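Local coordinates for protein leucine aminopeptidase 1, chloroplastic (Solanum lycopersicum, PDB 4KSI) that removes unsubstituted N-terminal amino acids, preferably leucine, from peptides as a magnesium-dependent homohexameric aminopeptidase with roles in wound signalling and insect defence, at residues 302-307 / 357-362. Sequence-based numbering, arbitrary orientation.
Sequences LTFDSG and ENMISA. With MG (magnesium ion), chain B.
Asn358 lies alongside Asp305, its amide turned 29° from the carboxylate, and ND2 donates to Asp305 OD1 at 2.8 Å. Paired in parallel and on one face of the sheet, both side chains set CG anti to the backbone N and run side by side. OD1 is gripped twice: ND2 comes from the syn side, tilted out of the carboxylate plane, and Gly307 N, 2.8 Å from Asp305 OD1, from above the other face, closing an Asx turn. Asp305 OD2 lies 2.0 Å from magnesium, and these bonds are likely to hold the carboxylate's rotation; Asp385 and Glu387 bind metal beside it in this two-metal M17 site. With an alanine at Asn358, Asp305 OD1 and Thr384 O would probably both lose their ND2 donor, freeing the metal-binding carboxylate to turn. Asn358 N donates to Phe304 O at 2.9 Å. Asn358 O accepts from Ser306 N in its carbonyl plane and, tilted from that plane, from Ser306 OG at 2.7 Å. Leu302 CD1 packs on Asn358 CB at 3.7 Å. A water links Thr303 OG1 to Glu357 OE1, which also salt-bridges Arg366 of the second subunit. Short strand 304-305 runs parallel to the end of strand 347-358, with helix 229-242 touching Thr303.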
loop_
_atom_site.group_PDB
_atom_site.type_symbol
_atom_site.label_atom_id
_atom_site.label_comp_id
_atom_site.label_asym_id
_atom_site.label_seq_id
_atom_site.Cartn_x
_atom_site.Cartn_y
_atom_site.Cartn_z
ATOM N N LEU A 302 22.831 -11.531 -13.877
ATOM C CA LEU A 302 22.689 -11.086 -12.481
ATOM C C LEU A 302 22.478 -12.352 -11.636
ATOM O O LEU A 302 21.341 -12.892 -11.559
ATOM C CB LEU A 302 21.506 -10.082 -12.347
ATOM C CG LEU A 302 21.870 -8.584 -12.534
ATOM C CD1 LEU A 302 22.646 -8.053 -11.325
ATOM C CD2 LEU A 302 22.767 -8.413 -13.767
ATOM N N THR A 303 23.524 -12.784 -10.928
ATOM C CA THR A 303 23.426 -14.000 -10.176
ATOM C C THR A 303 22.497 -13.838 -8.961
ATOM O O THR A 303 21.977 -14.847 -8.391
ATOM C CB THR A 303 24.830 -14.504 -9.761
ATOM O OG1 THR A 303 25.437 -13.548 -8.892
ATOM C CG2 THR A 303 25.744 -14.794 -10.992
ATOM N N PHE A 304 22.322 -12.589 -8.542
ATOM C CA PHE A 304 21.233 -12.201 -7.641
ATOM C C PHE A 304 20.895 -10.740 -7.861
ATOM O O PHE A 304 21.781 -9.914 -8.133
ATOM C CB PHE A 304 21.538 -12.409 -6.140
ATOM C CG PHE A 304 20.311 -12.208 -5.285
ATOM C CD1 PHE A 304 19.271 -13.157 -5.309
ATOM C CD2 PHE A 304 20.114 -11.017 -4.584
ATOM C CE1 PHE A 304 18.072 -12.934 -4.597
ATOM C CE2 PHE A 304 18.966 -10.806 -3.846
ATOM C CZ PHE A 304 17.939 -11.765 -3.863
ATOM N N ASP A 305 19.627 -10.379 -7.676
ATOM C CA ASP A 305 19.221 -8.981 -7.824
ATOM C C ASP A 305 18.339 -8.596 -6.659
ATOM O O ASP A 305 17.162 -8.998 -6.592
ATOM C CB ASP A 305 18.454 -8.778 -9.132
ATOM C CG ASP A 305 17.989 -7.326 -9.330
ATOM O OD1 ASP A 305 18.504 -6.395 -8.662
ATOM O OD2 ASP A 305 17.071 -7.105 -10.181
ATOM N N SER A 306 18.910 -7.843 -5.702
ATOM C CA SER A 306 18.098 -7.338 -4.594
ATOM C C SER A 306 17.287 -6.115 -5.065
ATOM O O SER A 306 16.404 -5.707 -4.373
ATOM C CB SER A 306 18.982 -6.925 -3.393
ATOM O OG SER A 306 19.819 -5.806 -3.762
ATOM N N GLY A 307 17.639 -5.493 -6.196
ATOM C CA GLY A 307 17.103 -4.152 -6.511
ATOM C C GLY A 307 18.108 -3.053 -6.195
ATOM O O GLY A 307 18.007 -1.938 -6.726
ATOM N N GLU A 357 26.382 -9.461 -9.022
ATOM C CA GLU A 357 25.153 -9.461 -8.216
ATOM C C GLU A 357 24.825 -8.032 -7.818
ATOM O O GLU A 357 25.729 -7.224 -7.753
ATOM C CB GLU A 357 25.208 -10.438 -7.006
ATOM C CG GLU A 357 26.349 -10.227 -6.074
ATOM C CD GLU A 357 26.277 -11.108 -4.828
ATOM O OE1 GLU A 357 25.466 -12.080 -4.778
ATOM O OE2 GLU A 357 27.073 -10.841 -3.890
ATOM N N ASN A 358 23.544 -7.720 -7.624
ATOM C CA ASN A 358 23.119 -6.334 -7.408
ATOM C C ASN A 358 22.731 -6.245 -5.917
ATOM O O ASN A 358 21.654 -6.731 -5.520
ATOM C CB ASN A 358 21.892 -6.009 -8.302
ATOM C CG ASN A 358 21.466 -4.498 -8.254
ATOM O OD1 ASN A 358 22.284 -3.627 -7.966
ATOM N ND2 ASN A 358 20.199 -4.193 -8.595
ATOM N N MET A 359 23.644 -5.726 -5.101
ATOM C CA MET A 359 23.525 -5.743 -3.631
ATOM C C MET A 359 23.362 -4.345 -3.002
ATOM O O MET A 359 23.248 -3.336 -3.698
ATOM C CB MET A 359 24.765 -6.457 -3.061
ATOM C CG MET A 359 24.886 -7.882 -3.596
ATOM S SD MET A 359 23.574 -8.999 -2.957
ATOM C CE MET A 359 24.425 -9.567 -1.462
ATOM N N ILE A 360 23.344 -4.283 -1.668
ATOM C CA ILE A 360 23.308 -3.011 -1.007
ATOM C C ILE A 360 24.501 -2.941 -0.094
ATOM O O ILE A 360 24.737 -3.867 0.681
ATOM C CB ILE A 360 22.022 -2.857 -0.177
ATOM C CG1 ILE A 360 20.776 -2.767 -1.097
ATOM C CG2 ILE A 360 22.101 -1.625 0.735
ATOM C CD1 ILE A 360 19.438 -2.748 -0.320
ATOM N N SER A 361 25.288 -1.876 -0.212
ATOM C CA SER A 361 26.349 -1.567 0.762
ATOM C C SER A 361 26.733 -0.103 0.654
ATOM O O SER A 361 26.134 0.668 -0.103
ATOM C CB SER A 361 27.596 -2.453 0.557
ATOM O OG SER A 361 28.230 -2.085 -0.669
ATOM N N ALA A 362 27.740 0.258 1.429
ATOM C CA ALA A 362 28.279 1.619 1.469
ATOM C C ALA A 362 28.944 1.935 0.110
ATOM O O ALA A 362 28.992 3.109 -0.302
ATOM C CB ALA A 362 29.324 1.709 2.605
HETATM MG MG MG B . 16.523 -5.405 -11.186
HETATM O O HOH W 1 25.655 -14.365 -6.163
HETATM O O HOH W 2 15.650 -6.177 -12.575
#